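Local coordinates for protein glutamine synthetase (Helicobacter pylori, PDB 5ZLI) that belongs to the type I-beta glutamine synthetases, twelve-subunit enzymes whose chain joins a beta-grasp domain to a larger catalytic domain, at residues S340-A351 with P398-F407; N7-F16 with F45-K54. One frame throughout, in Å; residues are numbered along the deposited sequence.

Contact 1. Residues S340-A351 with P398-F407; sequences SILTYSANNRSA and PGEAMDINLF
The weakly bonded strand 341-346 of the catalytic domain's mixed sheet, together with the type II turn S345-N348 at its end, is crossed by an irregular loop: Y344 meets P398 to M402 at one end, and S350 meets L406 and F407 at the other. Y344 has its ring turned between its backbone N and carbonyl carbon (chi1 56°), which lays it against the start of the loop. A401 sits over one ring face, its CB 3.4 Å from Y344 CE2, while P398 CB comes within 3.9 Å of Y344 CE1. The phenol OH points at G399 O in the ring plane, probably a hydrogen bond, but the modelled separation is too short to rely on. Next door, M402 N gives Y344 O a weak bond of 3.4 Å. M402 itself runs out extended and crosses T343 at about a right angle, SD 3.6 Å from T343 OG1. S345 OG lies close to M402 O and D403 OD1.

At the end of the turn, the amide of N348 reaches across: its ND2 donates to I404 O at 3.0 Å, nearly straight at 162°, with the acceptor close to the amide plane. L406 packs against the strand and the residues after the turn, CD2 lying 3.6 Å from I341 CB and also touching A351. Over the face of F407 stands S350 CB, 4.0 Å from the ring centroid and 17° off its normal, a CH-pi contact. I70 of a second subunit packs on S350, N405 and F407, and R349 forms a salt bridge to D74 of that subunit.

The sound bond from N348 and the weak one from M402 N both end on backbone carbonyls, while packing of Y344 on A401, L406 on I341 and F407 on S350 supplies much of the rest.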
loop_
_atom_site.group_PDB
_atom_site.type_symbol
_atom_site.label_atom_id
_atom_site.label_comp_id
_atom_site.label_asym_id
_atom_site.label_seq_id
_atom_site.Cartn_x
_atom_site.Cartn_y
_atom_site.Cartn_z
ATOM N N SER B 340 -13.111 36.087 -36.385
ATOM C CA SER B 340 -12.856 37.339 -35.687
ATOM C C SER B 340 -13.131 38.564 -36.562
ATOM O O SER B 340 -13.192 39.683 -36.028
ATOM C CB SER B 340 -11.402 37.385 -35.171
ATOM O OG SER B 340 -11.184 38.465 -34.263
ATOM N N ILE B 341 -13.351 38.378 -37.870
ATOM C CA ILE B 341 -13.517 39.468 -38.831
ATOM C C ILE B 341 -14.917 39.363 -39.436
ATOM O O ILE B 341 -15.311 38.294 -39.916
ATOM C CB ILE B 341 -12.458 39.409 -39.952
ATOM C CG1 ILE B 341 -11.034 39.312 -39.397
ATOM C CG2 ILE B 341 -12.561 40.640 -40.849
ATOM C CD1 ILE B 341 -10.548 40.543 -38.707
ATOM N N LEU B 342 -15.643 40.485 -39.457
ATOM C CA LEU B 342 -17.057 40.513 -39.844
ATOM C C LEU B 342 -17.220 40.844 -41.330
ATOM O O LEU B 342 -17.658 41.928 -41.718
ATOM C CB LEU B 342 -17.807 41.518 -38.979
ATOM C CG LEU B 342 -18.063 41.184 -37.522
ATOM C CD1 LEU B 342 -18.547 42.435 -36.806
ATOM C CD2 LEU B 342 -19.101 40.074 -37.468
ATOM N N THR B 343 -16.955 39.853 -42.174
ATOM C CA THR B 343 -17.188 40.002 -43.603
ATOM C C THR B 343 -17.776 38.703 -44.136
ATOM O O THR B 343 -17.888 37.706 -43.424
ATOM C CB THR B 343 -15.903 40.391 -44.353
ATOM O OG1 THR B 343 -15.081 41.207 -43.508
ATOM C CG2 THR B 343 -16.252 41.198 -45.593
ATOM N N TYR B 344 -18.167 38.719 -45.398
ATOM C CA TYR B 344 -18.722 37.553 -46.066
ATOM C C TYR B 344 -17.797 37.117 -47.198
ATOM O O TYR B 344 -17.026 37.920 -47.735
ATOM C CB TYR B 344 -20.154 37.867 -46.594
ATOM C CG TYR B 344 -20.223 39.100 -47.527
ATOM C CD1 TYR B 344 -20.138 40.402 -47.009
ATOM C CD2 TYR B 344 -20.348 38.966 -48.915
ATOM C CE1 TYR B 344 -20.179 41.518 -47.842
ATOM C CE2 TYR B 344 -20.386 40.082 -49.750
ATOM C CZ TYR B 344 -20.306 41.349 -49.206
ATOM O OH TYR B 344 -20.346 42.457 -50.024
ATOM N N SER B 345 -17.859 35.831 -47.541
ATOM C CA SER B 345 -17.115 35.305 -48.682
ATOM C C SER B 345 -17.615 33.904 -48.988
ATOM O O SER B 345 -17.968 33.153 -48.081
ATOM C CB SER B 345 -15.603 35.286 -48.432
ATOM O OG SER B 345 -15.108 36.606 -48.386
ATOM N N ALA B 346 -17.648 33.567 -50.268
ATOM C CA ALA B 346 -17.993 32.211 -50.648
ATOM C C ALA B 346 -16.811 31.299 -50.366
ATOM O O ALA B 346 -15.652 31.663 -50.599
ATOM C CB ALA B 346 -18.398 32.140 -52.116
ATOM N N ASN B 347 -17.117 30.112 -49.834
ATOM C CA ASN B 347 -16.111 29.090 -49.587
ATOM C C ASN B 347 -15.044 29.544 -48.582
ATOM O O ASN B 347 -13.896 29.095 -48.640
ATOM C CB ASN B 347 -15.452 28.691 -50.905
ATOM C CG ASN B 347 -16.434 28.634 -52.031
ATOM O OD1 ASN B 347 -17.481 27.991 -51.924
ATOM N ND2 ASN B 347 -16.170 29.411 -53.081
ATOM N N ASN B 348 -15.371 30.458 -47.671
ATOM C CA ASN B 348 -14.375 31.025 -46.777
ATOM C C ASN B 348 -14.749 30.758 -45.324
ATOM O O ASN B 348 -15.767 31.257 -44.837
ATOM C CB ASN B 348 -14.242 32.518 -47.046
ATOM C CG ASN B 348 -12.959 33.109 -46.512
ATOM O OD1 ASN B 348 -12.471 32.729 -45.451
ATOM N ND2 ASN B 348 -12.405 34.061 -47.257
ATOM N N ARG B 349 -13.904 30.013 -44.616
ATOM C CA ARG B 349 -14.142 29.699 -43.211
ATOM C C ARG B 349 -13.383 30.603 -42.262
ATOM O O ARG B 349 -13.454 30.392 -41.045
ATOM C CB ARG B 349 -13.810 28.231 -42.906
ATOM C CG ARG B 349 -14.647 27.302 -43.704
ATOM C CD ARG B 349 -14.714 25.978 -43.039
ATOM N NE ARG B 349 -15.932 25.255 -43.390
ATOM C CZ ARG B 349 -16.265 24.813 -44.597
ATOM N NH1 ARG B 349 -15.473 25.026 -45.631
ATOM N NH2 ARG B 349 -17.414 24.155 -44.765
ATOM N N SER B 350 -12.669 31.600 -42.785
ATOM C CA SER B 350 -12.160 32.685 -41.969
ATOM C C SER B 350 -13.171 33.820 -41.795
ATOM O O SER B 350 -13.003 34.653 -40.889
ATOM C CB SER B 350 -10.868 33.214 -42.587
ATOM O OG SER B 350 -11.084 33.589 -43.932
ATOM N N ALA B 351 -14.229 33.854 -42.599
ATOM C CA ALA B 351 -15.192 34.943 -42.555
ATOM C C ALA B 351 -16.297 34.699 -41.528
ATOM O O ALA B 351 -16.571 33.559 -41.135
ATOM C CB ALA B 351 -15.797 35.160 -43.940
ATOM N N PRO B 398 -24.031 45.511 -47.148
ATOM C CA PRO B 398 -23.128 44.755 -46.282
ATOM C C PRO B 398 -21.663 45.028 -46.550
ATOM O O PRO B 398 -20.812 44.422 -45.890
ATOM C CB PRO B 398 -23.470 43.301 -46.639
ATOM C CG PRO B 398 -23.821 43.371 -48.067
ATOM C CD PRO B 398 -24.507 44.701 -48.281
ATOM N N GLY B 399 -21.392 45.993 -47.427
ATOM C CA GLY B 399 -20.040 46.318 -47.820
ATOM C C GLY B 399 -19.501 45.369 -48.876
ATOM O O GLY B 399 -20.233 44.860 -49.739
ATOM N N GLU B 400 -18.187 45.139 -48.805
ATOM C CA GLU B 400 -17.455 44.398 -49.825
ATOM C C GLU B 400 -16.961 43.080 -49.251
ATOM O O GLU B 400 -16.507 43.029 -48.105
ATOM C CB GLU B 400 -16.262 45.202 -50.361
ATOM C CG GLU B 400 -15.754 44.767 -51.740
ATOM C CD GLU B 400 -16.425 45.511 -52.895
ATOM O OE1 GLU B 400 -17.300 46.366 -52.622
ATOM O OE2 GLU B 400 -16.076 45.243 -54.073
ATOM N N ALA B 401 -17.069 42.018 -50.049
ATOM C CA ALA B 401 -16.582 40.713 -49.633
ATOM C C ALA B 401 -15.060 40.718 -49.593
ATOM O O ALA B 401 -14.399 41.423 -50.363
ATOM C CB ALA B 401 -17.090 39.634 -50.587
ATOM N N MET B 402 -14.501 39.907 -48.698
ATOM C CA MET B 402 -13.051 39.770 -48.549
ATOM C C MET B 402 -12.648 38.337 -48.827
ATOM O O MET B 402 -12.831 37.465 -47.978
ATOM C CB MET B 402 -12.556 40.197 -47.177
ATOM C CG MET B 402 -12.574 41.672 -46.960
ATOM S SD MET B 402 -12.077 42.088 -45.291
ATOM C CE MET B 402 -12.006 43.868 -45.448
ATOM N N ASP B 403 -12.111 38.101 -50.013
ATOM C CA ASP B 403 -11.681 36.768 -50.421
ATOM C C ASP B 403 -10.178 36.608 -50.197
ATOM O O ASP B 403 -9.382 36.437 -51.116
ATOM C CB ASP B 403 -12.095 36.519 -51.865
ATOM C CG ASP B 403 -13.578 36.765 -52.070
ATOM O OD1 ASP B 403 -14.244 36.983 -51.033
ATOM O OD2 ASP B 403 -14.082 36.740 -53.226
ATOM N N ILE B 404 -9.811 36.803 -48.933
ATOM C CA ILE B 404 -8.470 36.546 -48.426
ATOM C C ILE B 404 -8.544 35.534 -47.271
ATOM O O ILE B 404 -9.617 35.084 -46.858
ATOM C CB ILE B 404 -7.729 37.835 -47.991
ATOM C CG1 ILE B 404 -8.574 38.682 -47.023
ATOM C CG2 ILE B 404 -7.266 38.633 -49.214
ATOM C CD1 ILE B 404 -8.086 38.616 -45.581
ATOM N N ASN B 405 -7.366 35.114 -46.818
ATOM C CA ASN B 405 -7.224 34.400 -45.550
ATOM C C ASN B 405 -7.333 35.426 -44.427
ATOM O O ASN B 405 -6.374 36.148 -44.128
ATOM C CB ASN B 405 -5.895 33.652 -45.521
ATOM C CG ASN B 405 -5.694 32.849 -44.263
ATOM O OD1 ASN B 405 -6.371 33.056 -43.261
ATOM N ND2 ASN B 405 -4.759 31.906 -44.316
ATOM N N LEU B 406 -8.498 35.484 -43.783
ATOM C CA LEU B 406 -8.733 36.580 -42.854
ATOM C C LEU B 406 -7.816 36.501 -41.634
ATOM O O LEU B 406 -7.402 37.542 -41.112
ATOM C CB LEU B 406 -10.208 36.606 -42.452
ATOM C CG LEU B 406 -11.161 37.224 -43.491
ATOM C CD1 LEU B 406 -11.271 36.464 -44.783
ATOM C CD2 LEU B 406 -12.527 37.426 -42.902
ATOM N N PHE B 407 -7.434 35.293 -41.205
ATOM C CA PHE B 407 -6.503 35.139 -40.086
ATOM C C PHE B 407 -5.068 35.563 -40.400
ATOM O O PHE B 407 -4.241 35.585 -39.478
ATOM C CB PHE B 407 -6.506 33.691 -39.593
ATOM C CG PHE B 407 -7.879 33.150 -39.303
ATOM C CD1 PHE B 407 -8.801 33.897 -38.575
ATOM C CD2 PHE B 407 -8.265 31.902 -39.778
ATOM C CE1 PHE B 407 -10.083 33.391 -38.304
ATOM C CE2 PHE B 407 -9.552 31.399 -39.524
ATOM C CZ PHE B 407 -10.456 32.147 -38.785
#

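Contact 2. Residues N7-F16 with F45-K54; sequences NSESKIKEFF and FGALTHGMLK
F16 and H50 stack face to face, centroids 4.7 Å apart and planes at 22°, with H50 CE1 above the centre of the phenyl ring. H50 has CG anti to its own carbonyl carbon (chi1 -64°), which brings the imidazole over F16 and its edge to I12 CG2. F45 completes the aromatic cluster obliquely: its ring lies at 49° to that of F16, and F16 CE2 is 4.1 Å from F45 CE1. The far rim of F16 points into the backbone of the loop, CZ 3.8 Å from L48 O, which lies in the ring plane.

Apolar packing centres on L53. Its CD1 touches I12 CG2 at 3.7 Å and F15 CD1 at 3.9 Å, and reaches F16 CE1 as well; the I12 and L53 side chains lie antiparallel, each passing alongside the other. This is the N-terminal helix 9-20 lying against the loop that joins strands 38-44 and 57-60 of the beta-grasp domain. Behind both, L81 of strand 74-81 backs I12, F15 and L53, and Y84 meets F15 edge to face.

Polar groups gather at the start of the helix, where S8 is the N-cap and S8 O accepts from both K11 N and I12 N. K54, its chain kinked twice beyond CG, lays its methylenes beside E9 and against I12, CG 3.9 Å from I12 CD1. The opposite charges stay apart, E9 OE1 standing 5.0 Å from K54 NZ.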
loop_
_atom_site.group_PDB
_atom_site.type_symbol
_atom_site.label_atom_id
_atom_site.label_comp_id
_atom_site.label_asym_id
_atom_site.label_seq_id
_atom_site.Cartn_x
_atom_site.Cartn_y
_atom_site.Cartn_z
ATOM N N ASN B 7 -54.257 26.798 -27.333
ATOM C CA ASN B 7 -54.041 25.427 -27.775
ATOM C C ASN B 7 -55.365 24.724 -28.158
ATOM O O ASN B 7 -56.047 24.175 -27.289
ATOM C CB ASN B 7 -53.316 24.648 -26.674
ATOM C CG ASN B 7 -52.321 23.637 -27.225
ATOM O OD1 ASN B 7 -51.381 23.241 -26.536
ATOM N ND2 ASN B 7 -52.516 23.223 -28.479
ATOM N N SER B 8 -55.705 24.723 -29.454
ATOM C CA SER B 8 -57.040 24.328 -29.891
ATOM C C SER B 8 -57.343 22.886 -29.496
ATOM O O SER B 8 -56.509 21.988 -29.627
ATOM C CB SER B 8 -57.202 24.524 -31.410
ATOM O OG SER B 8 -56.855 23.387 -32.187
ATOM N N GLU B 9 -58.553 22.674 -29.003
ATOM C CA GLU B 9 -58.958 21.385 -28.478
ATOM C C GLU B 9 -59.146 20.341 -29.557
ATOM O O GLU B 9 -59.504 19.202 -29.243
ATOM C CB GLU B 9 -60.238 21.575 -27.682
ATOM C CG GLU B 9 -60.192 22.824 -26.816
ATOM C CD GLU B 9 -60.509 22.517 -25.366
ATOM O OE1 GLU B 9 -59.880 23.119 -24.477
ATOM O OE2 GLU B 9 -61.379 21.654 -25.111
ATOM N N SER B 10 -58.965 20.705 -30.822
ATOM C CA SER B 10 -58.737 19.688 -31.839
ATOM C C SER B 10 -57.417 18.981 -31.558
ATOM O O SER B 10 -57.301 17.758 -31.698
ATOM C CB SER B 10 -58.735 20.334 -33.234
ATOM O OG SER B 10 -59.803 21.263 -33.416
ATOM N N LYS B 11 -56.429 19.742 -31.097
ATOM C CA LYS B 11 -55.084 19.247 -30.854
ATOM C C LYS B 11 -54.897 18.678 -29.451
ATOM O O LYS B 11 -54.026 17.830 -29.248
ATOM C CB LYS B 11 -54.081 20.382 -31.121
ATOM C CG LYS B 11 -54.136 20.967 -32.571
ATOM C CD LYS B 11 -52.874 21.769 -32.915
ATOM C CE LYS B 11 -52.655 22.919 -31.908
ATOM N NZ LYS B 11 -51.242 23.379 -31.677
ATOM N N ILE B 12 -55.707 19.103 -28.487
ATOM C CA ILE B 12 -55.633 18.549 -27.141
ATOM C C ILE B 12 -56.212 17.145 -27.122
ATOM O O ILE B 12 -55.673 16.240 -26.469
ATOM C CB ILE B 12 -56.363 19.481 -26.155
ATOM C CG1 ILE B 12 -55.556 20.775 -25.962
ATOM C CG2 ILE B 12 -56.645 18.756 -24.821
ATOM C CD1 ILE B 12 -56.204 21.818 -25.042
ATOM N N LYS B 13 -57.316 16.939 -27.832
ATOM C CA LYS B 13 -57.909 15.609 -27.908
ATOM C C LYS B 13 -56.902 14.591 -28.428
ATOM O O LYS B 13 -56.578 13.605 -27.751
ATOM C CB LYS B 13 -59.161 15.636 -28.794
ATOM C CG LYS B 13 -59.810 14.268 -28.978
ATOM C CD LYS B 13 -61.318 14.347 -29.147
ATOM C CE LYS B 13 -61.940 12.950 -29.082
ATOM N NZ LYS B 13 -61.823 12.220 -30.369
ATOM N N GLU B 14 -56.383 14.825 -29.633
ATOM C CA GLU B 14 -55.548 13.824 -30.271
ATOM C C GLU B 14 -54.285 13.600 -29.478
ATOM O O GLU B 14 -53.701 12.511 -29.518
ATOM C CB GLU B 14 -55.211 14.252 -31.686
ATOM C CG GLU B 14 -54.459 15.558 -31.763
ATOM C CD GLU B 14 -54.033 15.851 -33.176
ATOM O OE1 GLU B 14 -52.828 15.723 -33.455
ATOM O OE2 GLU B 14 -54.906 16.165 -34.018
ATOM N N PHE B 15 -53.857 14.625 -28.749
ATOM C CA PHE B 15 -52.722 14.464 -27.859
ATOM C C PHE B 15 -53.045 13.463 -26.761
ATOM O O PHE B 15 -52.215 12.616 -26.434
ATOM C CB PHE B 15 -52.336 15.821 -27.286
ATOM C CG PHE B 15 -51.496 15.740 -26.067
ATOM C CD1 PHE B 15 -52.068 15.574 -24.819
ATOM C CD2 PHE B 15 -50.122 15.837 -26.174
ATOM C CE1 PHE B 15 -51.293 15.495 -23.711
ATOM C CE2 PHE B 15 -49.332 15.770 -25.077
ATOM C CZ PHE B 15 -49.914 15.602 -23.836
ATOM N N PHE B 16 -54.244 13.556 -26.171
ATOM C CA PHE B 16 -54.666 12.588 -25.158
ATOM C C PHE B 16 -54.710 11.167 -25.689
ATOM O O PHE B 16 -54.472 10.211 -24.937
ATOM C CB PHE B 16 -56.042 12.932 -24.622
ATOM C CG PHE B 16 -56.017 13.596 -23.318
ATOM C CD1 PHE B 16 -55.748 14.942 -23.225
ATOM C CD2 PHE B 16 -56.226 12.866 -22.170
ATOM C CE1 PHE B 16 -55.718 15.563 -21.993
ATOM C CE2 PHE B 16 -56.195 13.469 -20.941
ATOM C CZ PHE B 16 -55.938 14.823 -20.848
ATOM N N PHE B 45 -49.639 11.220 -15.396
ATOM C CA PHE B 45 -50.741 11.216 -16.351
ATOM C C PHE B 45 -51.973 10.699 -15.617
ATOM O O PHE B 45 -51.876 10.021 -14.586
ATOM C CB PHE B 45 -50.427 10.341 -17.569
ATOM C CG PHE B 45 -51.557 10.235 -18.583
ATOM C CD1 PHE B 45 -51.792 11.247 -19.497
ATOM C CD2 PHE B 45 -52.394 9.127 -18.605
ATOM C CE1 PHE B 45 -52.823 11.143 -20.429
ATOM C CE2 PHE B 45 -53.431 9.024 -19.534
ATOM C CZ PHE B 45 -53.639 10.026 -20.440
ATOM N N GLY B 46 -53.143 11.006 -16.147
ATOM C CA GLY B 46 -54.349 10.570 -15.497
ATOM C C GLY B 46 -54.806 11.582 -14.479
ATOM O O GLY B 46 -55.991 11.650 -14.163
ATOM N N ALA B 47 -53.869 12.351 -13.948
ATOM C CA ALA B 47 -54.152 13.508 -13.136
ATOM C C ALA B 47 -54.154 14.744 -14.003
ATOM O O ALA B 47 -54.246 15.868 -13.493
ATOM C CB ALA B 47 -53.108 13.634 -12.021
ATOM N N LEU B 48 -54.132 14.543 -15.314
ATOM C CA LEU B 48 -54.127 15.628 -16.277
ATOM C C LEU B 48 -55.539 15.947 -16.699
ATOM O O LEU B 48 -56.291 15.056 -17.103
ATOM C CB LEU B 48 -53.317 15.306 -17.526
ATOM C CG LEU B 48 -51.901 15.841 -17.577
ATOM C CD1 LEU B 48 -51.417 15.687 -19.004
ATOM C CD2 LEU B 48 -51.944 17.289 -17.188
ATOM N N THR B 49 -55.875 17.220 -16.625
ATOM C CA THR B 49 -57.157 17.703 -17.088
ATOM C C THR B 49 -57.053 18.180 -18.514
ATOM O O THR B 49 -55.972 18.519 -19.004
ATOM C CB THR B 49 -57.609 18.893 -16.252
ATOM O OG1 THR B 49 -57.070 20.080 -16.844
ATOM C CG2 THR B 49 -57.095 18.780 -14.832
ATOM N N HIS B 50 -58.194 18.171 -19.197
ATOM C CA HIS B 50 -58.303 18.954 -20.417
ATOM C C HIS B 50 -58.006 20.423 -20.100
ATOM O O HIS B 50 -57.274 21.100 -20.834
ATOM C CB HIS B 50 -59.704 18.767 -21.022
ATOM C CG HIS B 50 -59.987 17.361 -21.469
ATOM N ND1 HIS B 50 -59.553 16.856 -22.679
ATOM C CD2 HIS B 50 -60.620 16.339 -20.844
ATOM C CE1 HIS B 50 -59.926 15.594 -22.791
ATOM N NE2 HIS B 50 -60.577 15.256 -21.691
ATOM N N GLY B 51 -58.507 20.900 -18.956
ATOM C CA GLY B 51 -58.359 22.297 -18.571
ATOM C C GLY B 51 -56.938 22.726 -18.254
ATOM O O GLY B 51 -56.598 23.908 -18.394
ATOM N N MET B 52 -56.106 21.800 -17.764
ATOM C CA MET B 52 -54.721 22.125 -17.441
ATOM C C MET B 52 -53.886 22.371 -18.690
ATOM O O MET B 52 -52.834 23.009 -18.600
ATOM C CB MET B 52 -54.107 20.993 -16.623
ATOM C CG MET B 52 -53.499 21.404 -15.315
ATOM S SD MET B 52 -54.225 20.374 -14.049
ATOM C CE MET B 52 -53.635 18.784 -14.578
ATOM N N LEU B 53 -54.360 21.939 -19.865
ATOM C CA LEU B 53 -53.664 22.206 -21.117
ATOM C C LEU B 53 -54.102 23.511 -21.734
ATOM O O LEU B 53 -53.452 23.991 -22.675
ATOM C CB LEU B 53 -53.899 21.068 -22.120
ATOM C CG LEU B 53 -53.308 19.693 -21.801
ATOM C CD1 LEU B 53 -53.491 18.694 -22.949
ATOM C CD2 LEU B 53 -51.813 19.885 -21.515
ATOM N N LYS B 54 -55.167 24.092 -21.198
ATOM C CA LYS B 54 -55.642 25.390 -21.621
ATOM C C LYS B 54 -55.160 26.414 -20.615
ATOM O O LYS B 54 -54.247 27.194 -20.910
ATOM C CB LYS B 54 -57.165 25.387 -21.736
ATOM C CG LYS B 54 -57.712 24.772 -23.034
ATOM C CD LYS B 54 -58.480 25.800 -23.899
ATOM C CE LYS B 54 -57.547 26.603 -24.826
ATOM N NZ LYS B 54 -58.227 27.727 -25.565
#

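In the fold
Contacts 1 and 2 lie on opposite sides of the chain's centre, their centres about 50 Å apart, and share no helix or strand. Both are partly buried. Contact 1 fastens a loop to an outlying strand of the catalytic domain's sheet, and a second subunit reaches its S350-F407 end; it mixes apolar packing with hydrogen bonds, one of them from a side-chain amide to a main-chain carbonyl. Contact 2 instead presses the N-terminal helix onto a beta-grasp loop, through ring stacking and aliphatic contact, with charged side chains at its outer margin. There another subunit touches A47 alone, so most of 7-16 and 45-54 packs within its own chain.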